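Local coordinates for protein restriction endonuclease Hpy99I (Helicobacter pylori, PDB 3GOX) that cleaves DNA at a pseudopalindromic target as a beta-beta-alpha-Me type II restriction endonuclease, each chain carrying two four-cysteine zinc sites, at residues K125-I130 with R167-D172; K85-F90 with K101-S106; N22-I27 with V45-L50. All coordinates share one frame; numbering follows the deposited sequence.

Along the chain the three contacts come in series: contact 3 closes first, then contact 2, then contact 1, and each belongs to a different family region. Contact 3 joins a loop to strand 42-47 in the SH3-like part, contact 2 lies in the beta4-alpha2 region beside the first zinc site, and contact 1 packs helix 121-128 against the hairpin 155-159/166-171 beside the second. Centres of contacts 2 and 3 are 21 Å apart, those of contacts 1 and 2 30 Å, and those of contacts 1 and 3 43 Å, on opposite sides of the chain's centre. Contacts 1 and 2 reach the DNA, and all three come within reach of the second subunit.

Contact 1 of 3, residues K125-I130 with R167-D172; sequences KKMDEI and REWICD. With ZN (zinc ion), chain F; nucleotides of chain D; nucleotides of chain C.
Trp-169 reaches from its strand to the C-terminal part of helix 121-128 and ties it down through a hydrogen bond to Met-127. Starting at CB, chi1 of Trp-169 (-75°) sets CG anti to the carbonyl carbon, and the indole swings its pyrrole side toward the helix. CD1 of Trp-169 lies 4.0 Å from Ile-130 O. The next atom, NE1, donates to Met-127 O over 2.8 Å, nearly straight at 163°. The acceptor sits close to the indole plane, whereas NE1 stands well above the carbonyl plane, 51° out of it. From the opposite face of that plane comes Ile-130 N, so the same oxygen takes both the indole N-H and the backbone N-H of Ile-130. Farther round the ring, CZ2 of Trp-169 passes 3.8 Å from Asp-128 OD1, which meets the ring at its edge and is itself hydrogen-bonded to His-157. Met-127 closes over one face: CE comes 4.2 Å from CD1 of Trp-169 and also rests 3.6 Å from the carbonyl carbon of Glu-168.

Two residues farther along, the strand delivers Cys-171, which binds zinc with Cys-140, Cys-143 and Cys-174 and is also the N-cap of helix 172-180. Asp-172 then turns to the DNA, where its OD1 accepts from N2 of DG7 of chain D at 3.1 Å, on the minor-groove edge of the guanine.

Hairpin 155-159/166-171 followed by helix 172-180 has the order of a beta-beta-alpha-Me motif, and its Asp-158 and Asn-175 hold the sodium ion. Helix 121-128 flanks this unit, with Met-127 touching His-157; within the hairpin, Trp-169 packs on Leu-155 of the partner strand, while Tyr-194 of the second subunit packs on Arg-167 and Ile-170 of strand 166-171.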
loop_
_atom_site.group_PDB
_atom_site.type_symbol
_atom_site.label_atom_id
_atom_site.label_comp_id
_atom_site.label_asym_id
_atom_site.label_seq_id
_atom_site.Cartn_x
_atom_site.Cartn_y
_atom_site.Cartn_z
ATOM N N LYS A 125 19.882 -12.154 -11.137
ATOM C CA LYS A 125 20.466 -13.487 -10.944
ATOM C C LYS A 125 21.117 -13.605 -9.571
ATOM O O LYS A 125 20.987 -14.621 -8.900
ATOM C CB LYS A 125 21.483 -13.787 -12.044
ATOM C CG LYS A 125 20.843 -14.176 -13.374
ATOM C CD LYS A 125 21.850 -14.168 -14.525
ATOM C CE LYS A 125 21.179 -13.880 -15.875
ATOM N NZ LYS A 125 22.032 -13.028 -16.767
ATOM N N LYS A 126 21.797 -12.543 -9.158
ATOM C CA LYS A 126 22.445 -12.480 -7.850
ATOM C C LYS A 126 21.432 -12.610 -6.704
ATOM O O LYS A 126 21.649 -13.349 -5.745
ATOM C CB LYS A 126 23.213 -11.165 -7.754
ATOM C CG LYS A 126 24.107 -10.980 -6.547
ATOM C CD LYS A 126 25.033 -9.781 -6.794
ATOM C CE LYS A 126 25.276 -8.934 -5.543
ATOM N NZ LYS A 126 25.550 -7.505 -5.912
ATOM N N MET A 127 20.322 -11.893 -6.803
ATOM C CA MET A 127 19.277 -11.992 -5.776
ATOM C C MET A 127 18.597 -13.358 -5.792
ATOM O O MET A 127 18.231 -13.881 -4.746
ATOM C CB MET A 127 18.237 -10.891 -5.958
ATOM C CG MET A 127 18.788 -9.518 -5.674
ATOM S SD MET A 127 17.501 -8.275 -5.632
ATOM C CE MET A 127 16.883 -8.504 -3.960
ATOM N N ASP A 128 18.433 -13.926 -6.983
ATOM C CA ASP A 128 17.817 -15.243 -7.134
ATOM C C ASP A 128 18.620 -16.359 -6.473
ATOM O O ASP A 128 18.040 -17.316 -5.969
ATOM C CB ASP A 128 17.569 -15.564 -8.611
ATOM C CG ASP A 128 16.329 -14.878 -9.155
ATOM O OD1 ASP A 128 15.517 -14.373 -8.350
ATOM O OD2 ASP A 128 16.156 -14.847 -10.390
ATOM N N GLU A 129 19.943 -16.219 -6.444
ATOM C CA GLU A 129 20.814 -17.221 -5.820
ATOM C C GLU A 129 20.715 -17.231 -4.289
ATOM O O GLU A 129 21.138 -18.201 -3.639
ATOM C CB GLU A 129 22.264 -17.022 -6.268
ATOM C CG GLU A 129 22.511 -17.495 -7.702
ATOM N N ILE A 130 20.140 -16.169 -3.715
ATOM C CA ILE A 130 19.922 -16.107 -2.267
ATOM C C ILE A 130 18.444 -15.933 -1.906
ATOM O O ILE A 130 18.112 -15.445 -0.827
ATOM C CB ILE A 130 20.760 -14.995 -1.609
ATOM C CG1 ILE A 130 20.384 -13.618 -2.173
ATOM C CG2 ILE A 130 22.241 -15.294 -1.780
ATOM C CD1 ILE A 130 21.058 -12.479 -1.452
ATOM N N ARG A 167 18.418 -4.467 -3.745
ATOM C CA ARG A 167 18.462 -4.235 -2.309
ATOM C C ARG A 167 18.305 -5.611 -1.663
ATOM O O ARG A 167 19.193 -6.433 -1.831
ATOM C CB ARG A 167 17.431 -3.186 -1.890
ATOM C CG ARG A 167 17.720 -1.839 -2.568
ATOM C CD ARG A 167 17.099 -0.640 -1.866
ATOM N NE ARG A 167 15.680 -0.531 -2.181
ATOM C CZ ARG A 167 15.081 0.510 -2.754
ATOM N NH1 ARG A 167 15.751 1.611 -3.074
ATOM N NH2 ARG A 167 13.785 0.446 -3.002
ATOM N N GLU A 168 17.195 -5.890 -0.986
ATOM C CA GLU A 168 16.983 -7.188 -0.331
ATOM C C GLU A 168 15.646 -7.800 -0.699
ATOM O O GLU A 168 14.765 -7.132 -1.276
ATOM C CB GLU A 168 17.086 -7.060 1.198
ATOM C CG GLU A 168 18.452 -6.556 1.654
ATOM C CD GLU A 168 18.546 -6.204 3.134
ATOM O OE1 GLU A 168 17.748 -6.718 3.948
ATOM O OE2 GLU A 168 19.464 -5.427 3.488
ATOM N N TRP A 169 15.517 -9.084 -0.374
ATOM C CA TRP A 169 14.237 -9.759 -0.366
ATOM C C TRP A 169 13.437 -9.231 0.807
ATOM O O TRP A 169 13.873 -9.312 1.954
ATOM C CB TRP A 169 14.412 -11.280 -0.257
ATOM C CG TRP A 169 14.872 -11.899 -1.543
ATOM C CD1 TRP A 169 16.159 -12.132 -1.933
ATOM C CD2 TRP A 169 14.038 -12.364 -2.616
ATOM N NE1 TRP A 169 16.176 -12.704 -3.177
ATOM C CE2 TRP A 169 14.888 -12.873 -3.617
ATOM C CE3 TRP A 169 12.648 -12.419 -2.813
ATOM C CZ2 TRP A 169 14.402 -13.412 -4.807
ATOM C CZ3 TRP A 169 12.163 -12.949 -3.996
ATOM C CH2 TRP A 169 13.037 -13.444 -4.978
ATOM N N ILE A 170 12.256 -8.685 0.502
ATOM C CA ILE A 170 11.365 -8.103 1.502
ATOM C C ILE A 170 9.927 -8.528 1.167
ATOM O O ILE A 170 9.640 -9.006 0.058
ATOM C CB ILE A 170 11.467 -6.536 1.573
ATOM C CG1 ILE A 170 11.072 -5.875 0.245
ATOM C CG2 ILE A 170 12.883 -6.092 1.999
ATOM C CD1 ILE A 170 11.059 -4.338 0.311
ATOM N N CYS A 171 9.002 -8.334 2.104
ATOM C CA CYS A 171 7.606 -8.676 1.825
ATOM C C CYS A 171 6.964 -7.648 0.887
ATOM O O CYS A 171 7.385 -6.499 0.825
ATOM C CB CYS A 171 6.805 -8.890 3.118
ATOM S SG CYS A 171 6.304 -7.370 3.979
ATOM N N ASP A 172 5.976 -8.110 0.133
ATOM C CA ASP A 172 5.242 -7.271 -0.839
ATOM C C ASP A 172 4.580 -6.090 -0.138
ATOM O O ASP A 172 4.521 -4.999 -0.697
ATOM C CB ASP A 172 4.211 -8.153 -1.579
ATOM C CG ASP A 172 3.370 -7.388 -2.612
ATOM O OD1 ASP A 172 3.842 -7.176 -3.739
ATOM O OD2 ASP A 172 2.191 -7.081 -2.313
HETATM ZN ZN ZN F . 7.855 -6.499 5.509
ATOM P P DG D 7 5.570 2.321 -7.217
ATOM O OP1 DG D 7 6.664 3.322 -7.142
ATOM O OP2 DG D 7 4.703 2.265 -8.418
ATOM O "O5'" DG D 7 6.221 0.880 -7.025
ATOM C "C5'" DG D 7 6.945 0.584 -5.842
ATOM C "C4'" DG D 7 7.294 -0.885 -5.790
ATOM O "O4'" DG D 7 6.072 -1.659 -5.892
ATOM C "C3'" DG D 7 8.190 -1.406 -6.911
ATOM O "O3'" DG D 7 8.909 -2.541 -6.425
ATOM C "C2'" DG D 7 7.182 -1.829 -7.962
ATOM C "C1'" DG D 7 6.051 -2.395 -7.110
ATOM N N9 DG D 7 4.720 -2.258 -7.707
ATOM C C8 DG D 7 4.307 -1.278 -8.583
ATOM N N7 DG D 7 3.083 -1.447 -9.006
ATOM C C5 DG D 7 2.652 -2.602 -8.367
ATOM C C6 DG D 7 1.415 -3.299 -8.458
ATOM O O6 DG D 7 0.435 -3.045 -9.169
ATOM N N1 DG D 7 1.391 -4.413 -7.625
ATOM C C2 DG D 7 2.427 -4.822 -6.823
ATOM N N2 DG D 7 2.199 -5.926 -6.086
ATOM N N3 DG D 7 3.596 -4.199 -6.747
ATOM C C4 DG D 7 3.639 -3.104 -7.540
ATOM P P DG C 4 -4.694 -11.979 -4.773
ATOM O OP1 DG C 4 -5.228 -13.311 -4.386
ATOM O OP2 DG C 4 -5.630 -10.914 -5.221
ATOM O "O5'" DG C 4 -3.835 -11.439 -3.544
ATOM C "C5'" DG C 4 -2.624 -12.099 -3.174
ATOM C "C4'" DG C 4 -1.830 -11.275 -2.187
ATOM O "O4'" DG C 4 -1.503 -9.989 -2.768
ATOM C "C3'" DG C 4 -2.512 -10.944 -0.865
ATOM O "O3'" DG C 4 -1.489 -10.709 0.107
ATOM C "C2'" DG C 4 -3.237 -9.652 -1.203
ATOM C "C1'" DG C 4 -2.211 -8.952 -2.085
ATOM N N9 DG C 4 -2.752 -8.046 -3.098
ATOM C C8 DG C 4 -3.808 -8.283 -3.946
ATOM N N7 DG C 4 -4.018 -7.308 -4.790
ATOM C C5 DG C 4 -3.050 -6.364 -4.474
ATOM C C6 DG C 4 -2.761 -5.097 -5.066
ATOM O O6 DG C 4 -3.305 -4.550 -6.037
ATOM N N1 DG C 4 -1.707 -4.461 -4.421
ATOM C C2 DG C 4 -1.007 -4.972 -3.356
ATOM N N2 DG C 4 -0.034 -4.192 -2.855
ATOM N N3 DG C 4 -1.247 -6.159 -2.814
ATOM C C4 DG C 4 -2.274 -6.795 -3.417
#

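Contact 2 of 3, residues K85-F90 with K101-S106; sequences KNTDGF and KTTRPS. With nucleotides of chain D; nucleotides of chain C.
N7 of DG7 of chain D is gripped twice by Arg-104, the residue whose carbonyl oxygen lies against Phe-90 across this contact. Arg-104 NH1 donates to N7 of DG7 over 3.1 Å at 152°, and NH2 donates to the same atom at 144°, with N7 in the plane of the guanidinium at its edge. This reads the major-groove edge of the guanine from the beta4-alpha2 region of a His-Me finger endonuclease, close to its first four-cysteine zinc site. The chain of Arg-104 runs extended from CG to NE, and NE makes a salt bridge with Glu-91, which helps to fix the rotation of the guanidinium.

Behind the DNA-facing side, Phe-90 packs against residues 103-106. Its CB lies 3.7 Å from CB of Thr-103. CD1 of Phe-90 comes 3.4 Å from Arg-104 O, which approaches obliquely, while Pro-105 O meets CE1 at the ring edge over 3.6 Å. Carbonyl oxygens of Asn-86 and Thr-87 also lie at the rim of the ring, in its plane, so several backbone oxygens gather round this one aromatic group. On the zinc side it touches Cys-107.

Thr-103 places OG1 between the backbone N and the carbonyl carbon (chi1 55°), which leaves CG2 beside the backbone N, 3.9 Å from Phe-90 O. Lys-76 NZ bonds to both Thr-103 OG1 and Arg-104 O, bridging two consecutive residues that both lie against Phe-90. The short 3-10 turn before Phe-90 is closed by Gly-89 N donating to Asn-86 O at 2.8 Å.

At the other end of the segment, Lys-101 bends at its second torsion and carries NZ to the DNA backbone, 2.8 Å from OP2 of DT2 of chain C.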
loop_
_atom_site.group_PDB
_atom_site.type_symbol
_atom_site.label_atom_id
_atom_site.label_comp_id
_atom_site.label_asym_id
_atom_site.label_seq_id
_atom_site.Cartn_x
_atom_site.Cartn_y
_atom_site.Cartn_z
ATOM N N LYS A 85 -5.885 13.098 -20.693
ATOM C CA LYS A 85 -5.435 12.158 -21.714
ATOM C C LYS A 85 -6.499 11.097 -21.953
ATOM O O LYS A 85 -7.341 10.843 -21.103
ATOM C CB LYS A 85 -4.125 11.497 -21.269
ATOM C CG LYS A 85 -2.965 12.456 -21.193
ATOM C CD LYS A 85 -1.632 11.734 -20.947
ATOM C CE LYS A 85 -0.467 12.721 -20.901
ATOM N NZ LYS A 85 0.863 12.034 -21.009
ATOM N N ASN A 86 -6.419 10.425 -23.097
ATOM C CA ASN A 86 -7.296 9.288 -23.348
ATOM C C ASN A 86 -7.006 8.166 -22.357
ATOM O O ASN A 86 -5.867 8.021 -21.881
ATOM C CB ASN A 86 -7.125 8.764 -24.771
ATOM C CG ASN A 86 -7.638 9.732 -25.821
ATOM O OD1 ASN A 86 -8.541 10.539 -25.566
ATOM N ND2 ASN A 86 -7.071 9.650 -27.018
ATOM N N THR A 87 -8.034 7.366 -22.060
ATOM C CA THR A 87 -7.907 6.222 -21.135
ATOM C C THR A 87 -6.741 5.306 -21.467
ATOM O O THR A 87 -6.066 4.826 -20.554
ATOM C CB THR A 87 -9.195 5.383 -21.113
ATOM O OG1 THR A 87 -10.281 6.220 -20.708
ATOM C CG2 THR A 87 -9.090 4.221 -20.148
ATOM N N ASP A 88 -6.493 5.095 -22.761
ATOM C CA ASP A 88 -5.374 4.228 -23.167
ATOM C C ASP A 88 -3.981 4.821 -22.907
ATOM O O ASP A 88 -2.989 4.120 -23.117
ATOM C CB ASP A 88 -5.518 3.724 -24.619
ATOM C CG ASP A 88 -5.258 4.787 -25.678
ATOM O OD1 ASP A 88 -4.957 5.961 -25.376
ATOM O OD2 ASP A 88 -5.368 4.433 -26.880
ATOM N N GLY A 89 -3.910 6.076 -22.436
ATOM C CA GLY A 89 -2.658 6.689 -21.976
ATOM C C GLY A 89 -2.255 6.262 -20.568
ATOM O O GLY A 89 -1.249 6.743 -20.047
ATOM N N PHE A 90 -3.057 5.384 -19.953
ATOM C CA PHE A 90 -2.838 4.857 -18.604
ATOM C C PHE A 90 -2.888 3.336 -18.669
ATOM O O PHE A 90 -3.688 2.786 -19.416
ATOM C CB PHE A 90 -3.938 5.332 -17.658
ATOM C CG PHE A 90 -4.049 6.834 -17.545
ATOM C CD1 PHE A 90 -3.512 7.490 -16.462
ATOM C CD2 PHE A 90 -4.697 7.585 -18.515
ATOM C CE1 PHE A 90 -3.621 8.866 -16.341
ATOM C CE2 PHE A 90 -4.798 8.950 -18.390
ATOM C CZ PHE A 90 -4.265 9.586 -17.324
ATOM N N LYS A 101 -12.236 -2.560 -15.175
ATOM C CA LYS A 101 -10.790 -2.406 -15.081
ATOM C C LYS A 101 -10.406 -1.025 -14.584
ATOM O O LYS A 101 -10.987 -0.002 -14.962
ATOM C CB LYS A 101 -10.111 -2.710 -16.417
ATOM C CG LYS A 101 -10.308 -4.140 -16.917
ATOM C CD LYS A 101 -9.743 -5.200 -15.970
ATOM C CE LYS A 101 -10.091 -6.604 -16.420
ATOM N NZ LYS A 101 -9.605 -7.641 -15.462
ATOM N N THR A 102 -9.412 -1.021 -13.710
ATOM C CA THR A 102 -8.890 0.174 -13.092
ATOM C C THR A 102 -7.497 0.392 -13.677
ATOM O O THR A 102 -6.710 -0.551 -13.781
ATOM C CB THR A 102 -8.806 0.016 -11.558
ATOM O OG1 THR A 102 -10.038 -0.539 -11.060
ATOM C CG2 THR A 102 -8.509 1.365 -10.875
ATOM N N THR A 103 -7.220 1.621 -14.088
ATOM C CA THR A 103 -5.917 2.011 -14.594
ATOM C C THR A 103 -5.137 2.743 -13.502
ATOM O O THR A 103 -5.729 3.271 -12.562
ATOM C CB THR A 103 -6.053 2.901 -15.844
ATOM O OG1 THR A 103 -6.877 4.037 -15.551
ATOM C CG2 THR A 103 -6.691 2.121 -16.995
ATOM N N ARG A 104 -3.811 2.751 -13.605
ATOM C CA ARG A 104 -2.984 3.501 -12.665
ATOM C C ARG A 104 -3.391 4.972 -12.715
ATOM O O ARG A 104 -3.826 5.441 -13.769
ATOM C CB ARG A 104 -1.493 3.357 -13.001
ATOM C CG ARG A 104 -0.900 1.957 -12.910
ATOM C CD ARG A 104 0.589 2.056 -12.977
ATOM N NE ARG A 104 1.283 0.774 -12.987
ATOM C CZ ARG A 104 1.701 0.093 -11.917
ATOM N NH1 ARG A 104 1.431 0.501 -10.693
ATOM N NH2 ARG A 104 2.366 -1.037 -12.094
ATOM N N PRO A 105 -3.232 5.699 -11.606
ATOM C CA PRO A 105 -3.609 7.133 -11.624
ATOM C C PRO A 105 -2.617 8.004 -12.391
ATOM O O PRO A 105 -2.985 9.125 -12.777
ATOM C CB PRO A 105 -3.618 7.502 -10.147
ATOM C CG PRO A 105 -2.633 6.564 -9.514
ATOM C CD PRO A 105 -2.766 5.271 -10.278
ATOM N N SER A 106 -1.387 7.533 -12.592
ATOM C CA SER A 106 -0.351 8.246 -13.348
ATOM C C SER A 106 -0.243 7.678 -14.766
ATOM O O SER A 106 -0.247 6.457 -14.957
ATOM C CB SER A 106 1.006 8.115 -12.649
ATOM O OG SER A 106 0.908 8.308 -11.262
ATOM P P DT D 5 -5.915 5.804 -7.329
ATOM O OP1 DT D 5 -5.786 7.268 -7.090
ATOM O OP2 DT D 5 -6.120 5.303 -8.705
ATOM O "O5'" DT D 5 -4.592 5.134 -6.754
ATOM C "C5'" DT D 5 -4.036 5.563 -5.517
ATOM C "C4'" DT D 5 -3.006 4.562 -5.054
ATOM O "O4'" DT D 5 -3.655 3.311 -4.792
ATOM C "C3'" DT D 5 -1.947 4.256 -6.109
ATOM O "O3'" DT D 5 -0.813 5.091 -5.860
ATOM C "C2'" DT D 5 -1.638 2.777 -5.907
ATOM C "C1'" DT D 5 -2.697 2.283 -4.918
ATOM N N1 DT D 5 -3.434 1.063 -5.272
ATOM C C2 DT D 5 -3.421 0.034 -4.365
ATOM O O2 DT D 5 -2.769 0.067 -3.335
ATOM N N3 DT D 5 -4.201 -1.040 -4.706
ATOM C C4 DT D 5 -4.972 -1.185 -5.841
ATOM O O4 DT D 5 -5.649 -2.197 -5.992
ATOM C C5 DT D 5 -4.911 -0.077 -6.773
ATOM C C7 DT D 5 -5.699 -0.147 -8.045
ATOM C C6 DT D 5 -4.149 0.975 -6.448
ATOM P P DT C 2 -6.696 -9.332 -16.037
ATOM O OP1 DT C 2 -7.903 -10.197 -16.122
ATOM O OP2 DT C 2 -6.855 -7.868 -15.850
ATOM O "O5'" DT C 2 -5.775 -9.887 -14.861
ATOM C "C5'" DT C 2 -5.426 -11.268 -14.796
ATOM C "C4'" DT C 2 -4.272 -11.473 -13.842
ATOM O "O4'" DT C 2 -3.128 -10.710 -14.271
ATOM C "C3'" DT C 2 -4.504 -11.013 -12.409
ATOM O "O3'" DT C 2 -5.270 -11.994 -11.697
ATOM C "C2'" DT C 2 -3.081 -10.904 -11.900
ATOM C "C1'" DT C 2 -2.340 -10.371 -13.131
ATOM N N1 DT C 2 -2.143 -8.911 -13.132
ATOM C C2 DT C 2 -1.144 -8.399 -12.337
ATOM O O2 DT C 2 -0.434 -9.097 -11.628
ATOM N N3 DT C 2 -1.007 -7.035 -12.399
ATOM C C4 DT C 2 -1.754 -6.154 -13.155
ATOM O O4 DT C 2 -1.508 -4.956 -13.111
ATOM C C5 DT C 2 -2.793 -6.760 -13.958
ATOM C C7 DT C 2 -3.661 -5.884 -14.806
ATOM C C6 DT C 2 -2.932 -8.091 -13.907
ATOM P P DG D 7 5.570 2.321 -7.217
ATOM O OP1 DG D 7 6.664 3.322 -7.142
ATOM O OP2 DG D 7 4.703 2.265 -8.418
ATOM O "O5'" DG D 7 6.221 0.880 -7.025
ATOM C "C5'" DG D 7 6.945 0.584 -5.842
ATOM C "C4'" DG D 7 7.294 -0.885 -5.790
ATOM O "O4'" DG D 7 6.072 -1.659 -5.892
ATOM C "C3'" DG D 7 8.190 -1.406 -6.911
ATOM O "O3'" DG D 7 8.909 -2.541 -6.425
ATOM C "C2'" DG D 7 7.182 -1.829 -7.962
ATOM C "C1'" DG D 7 6.051 -2.395 -7.110
ATOM N N9 DG D 7 4.720 -2.258 -7.707
ATOM C C8 DG D 7 4.307 -1.278 -8.583
ATOM N N7 DG D 7 3.083 -1.447 -9.006
ATOM C C5 DG D 7 2.652 -2.602 -8.367
ATOM C C6 DG D 7 1.415 -3.299 -8.458
ATOM O O6 DG D 7 0.435 -3.045 -9.169
ATOM N N1 DG D 7 1.391 -4.413 -7.625
ATOM C C2 DG D 7 2.427 -4.822 -6.823
ATOM N N2 DG D 7 2.199 -5.926 -6.086
ATOM N N3 DG D 7 3.596 -4.199 -6.747
ATOM C C4 DG D 7 3.639 -3.104 -7.540
#

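Contact 3 of 3, residues N22-I27 with V45-L50; sequences NQLGNI and VLFIGL
Ile-27 sets its CG2 anti to the backbone N and its CG1 beside it (chi1 -56°), which puts the CG2 methyl over the face of the Phe-47 ring. The methyl stands over the ring centre, 3.8 Å from the centroid and only 10° off the normal, a clear CH-pi contact. The turn at chi2 (-58°) brings CD1 of Ile-27 to within 3.9 Å of Phe-47 CB. The opposite face of the ring is met by Val-45 CG1, nearer the rim, and Leu-24 CD1 arrives 4.0 Å from CZ of Phe-47, the two side chains crossing at about a right angle. Leu-50 slides past Ile-27 in the opposite direction, their CD1 atoms 4.1 Å apart.

Leu-24 and Ile-27 are held at this spacing by a type II' turn with backbone bonds in both directions between them. Gly-25 supplies the positive phi, and Gln-23 NE2 donates almost straight to Gly-25 O at 2.9 Å.

The turn is in the loop that connects strand 17-20 to strand 32-39 of the SH3-like sheet; Leu-24 and Ile-27 also pack on strand 52-57, while Phe-47, on strand 42-47, touches Ala-20 of strand 17-20.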
loop_
_atom_site.group_PDB
_atom_site.type_symbol
_atom_site.label_atom_id
_atom_site.label_comp_id
_atom_site.label_asym_id
_atom_site.label_seq_id
_atom_site.Cartn_x
_atom_site.Cartn_y
_atom_site.Cartn_z
ATOM N N ASN A 22 -4.458 25.401 -26.280
ATOM C CA ASN A 22 -3.227 25.510 -27.046
ATOM C C ASN A 22 -2.058 25.679 -26.087
ATOM O O ASN A 22 -2.241 25.675 -24.872
ATOM C CB ASN A 22 -3.292 26.727 -27.983
ATOM C CG ASN A 22 -4.636 26.865 -28.675
ATOM O OD1 ASN A 22 -5.035 25.987 -29.435
ATOM N ND2 ASN A 22 -5.342 27.964 -28.401
ATOM N N GLN A 23 -0.857 25.832 -26.634
ATOM C CA GLN A 23 0.341 26.086 -25.835
ATOM C C GLN A 23 0.300 27.464 -25.204
ATOM O O GLN A 23 0.107 28.473 -25.889
ATOM C CB GLN A 23 1.593 25.994 -26.714
ATOM C CG GLN A 23 2.917 25.938 -25.931
ATOM C CD GLN A 23 3.298 24.545 -25.458
ATOM O OE1 GLN A 23 2.883 23.534 -26.038
ATOM N NE2 GLN A 23 4.145 24.487 -24.418
ATOM N N LEU A 24 0.530 27.504 -23.902
ATOM C CA LEU A 24 0.607 28.750 -23.151
ATOM C C LEU A 24 1.954 28.788 -22.437
ATOM O O LEU A 24 2.076 28.362 -21.291
ATOM C CB LEU A 24 -0.557 28.843 -22.161
ATOM C CG LEU A 24 -1.960 28.810 -22.765
ATOM C CD1 LEU A 24 -3.051 28.559 -21.710
ATOM C CD2 LEU A 24 -2.271 30.066 -23.581
ATOM N N GLY A 25 2.971 29.281 -23.136
ATOM C CA GLY A 25 4.331 29.294 -22.601
ATOM C C GLY A 25 4.797 27.874 -22.314
ATOM O O GLY A 25 4.910 27.061 -23.238
ATOM N N ASN A 26 5.022 27.576 -21.033
ATOM C CA ASN A 26 5.465 26.245 -20.589
ATOM C C ASN A 26 4.352 25.224 -20.552
ATOM O O ASN A 26 4.622 24.027 -20.398
ATOM C CB ASN A 26 6.043 26.297 -19.165
ATOM C CG ASN A 26 7.281 27.133 -19.061
ATOM O OD1 ASN A 26 8.137 27.121 -19.943
ATOM N ND2 ASN A 26 7.404 27.854 -17.940
ATOM N N ILE A 27 3.106 25.685 -20.676
ATOM C CA ILE A 27 1.931 24.842 -20.464
ATOM C C ILE A 27 1.471 24.216 -21.773
ATOM O O ILE A 27 1.068 24.926 -22.688
ATOM C CB ILE A 27 0.779 25.668 -19.887
ATOM C CG1 ILE A 27 1.222 26.364 -18.599
ATOM C CG2 ILE A 27 -0.445 24.795 -19.661
ATOM C CD1 ILE A 27 1.717 25.453 -17.501
ATOM N N VAL A 45 -5.217 31.342 -13.858
ATOM C CA VAL A 45 -5.422 29.896 -13.811
ATOM C C VAL A 45 -4.221 29.246 -13.129
ATOM O O VAL A 45 -3.085 29.525 -13.492
ATOM C CB VAL A 45 -5.523 29.314 -15.233
ATOM C CG1 VAL A 45 -5.755 27.804 -15.182
ATOM C CG2 VAL A 45 -6.612 29.983 -16.038
ATOM N N LEU A 46 -4.474 28.394 -12.146
ATOM C CA LEU A 46 -3.403 27.537 -11.581
ATOM C C LEU A 46 -3.389 26.251 -12.364
ATOM O O LEU A 46 -4.310 25.419 -12.239
ATOM C CB LEU A 46 -3.633 27.231 -10.096
ATOM C CG LEU A 46 -2.611 26.281 -9.474
ATOM C CD1 LEU A 46 -1.215 26.866 -9.559
ATOM C CD2 LEU A 46 -2.971 26.002 -8.027
ATOM N N PHE A 47 -2.336 26.086 -13.159
ATOM C CA PHE A 47 -2.111 24.825 -13.856
ATOM C C PHE A 47 -1.441 23.861 -12.886
ATOM O O PHE A 47 -0.353 24.109 -12.383
ATOM C CB PHE A 47 -1.331 25.067 -15.139
ATOM C CG PHE A 47 -2.160 25.695 -16.199
ATOM C CD1 PHE A 47 -3.098 24.935 -16.866
ATOM C CD2 PHE A 47 -2.045 27.043 -16.506
ATOM C CE1 PHE A 47 -3.896 25.497 -17.843
ATOM C CE2 PHE A 47 -2.839 27.615 -17.483
ATOM C CZ PHE A 47 -3.776 26.848 -18.150
ATOM N N ILE A 48 -2.148 22.776 -12.597
ATOM C CA ILE A 48 -1.879 21.976 -11.405
ATOM C C ILE A 48 -0.600 21.138 -11.529
ATOM O O ILE A 48 0.166 21.036 -10.563
ATOM C CB ILE A 48 -3.083 21.075 -11.055
ATOM C CG1 ILE A 48 -4.304 21.954 -10.763
ATOM C CG2 ILE A 48 -2.756 20.135 -9.880
ATOM C CD1 ILE A 48 -5.621 21.222 -10.871
ATOM N N GLY A 49 -0.314 20.593 -12.714
ATOM C CA GLY A 49 0.891 19.769 -12.889
ATOM C C GLY A 49 2.182 20.511 -12.593
ATOM O O GLY A 49 3.073 20.002 -11.896
ATOM N N LEU A 50 2.301 21.717 -13.134
ATOM C CA LEU A 50 3.518 22.503 -12.968
ATOM C C LEU A 50 3.412 23.519 -11.826
ATOM O O LEU A 50 4.387 24.189 -11.498
ATOM C CB LEU A 50 3.886 23.184 -14.289
ATOM C CG LEU A 50 4.292 22.189 -15.391
ATOM C CD1 LEU A 50 4.821 22.953 -16.602
ATOM C CD2 LEU A 50 5.301 21.133 -14.924
#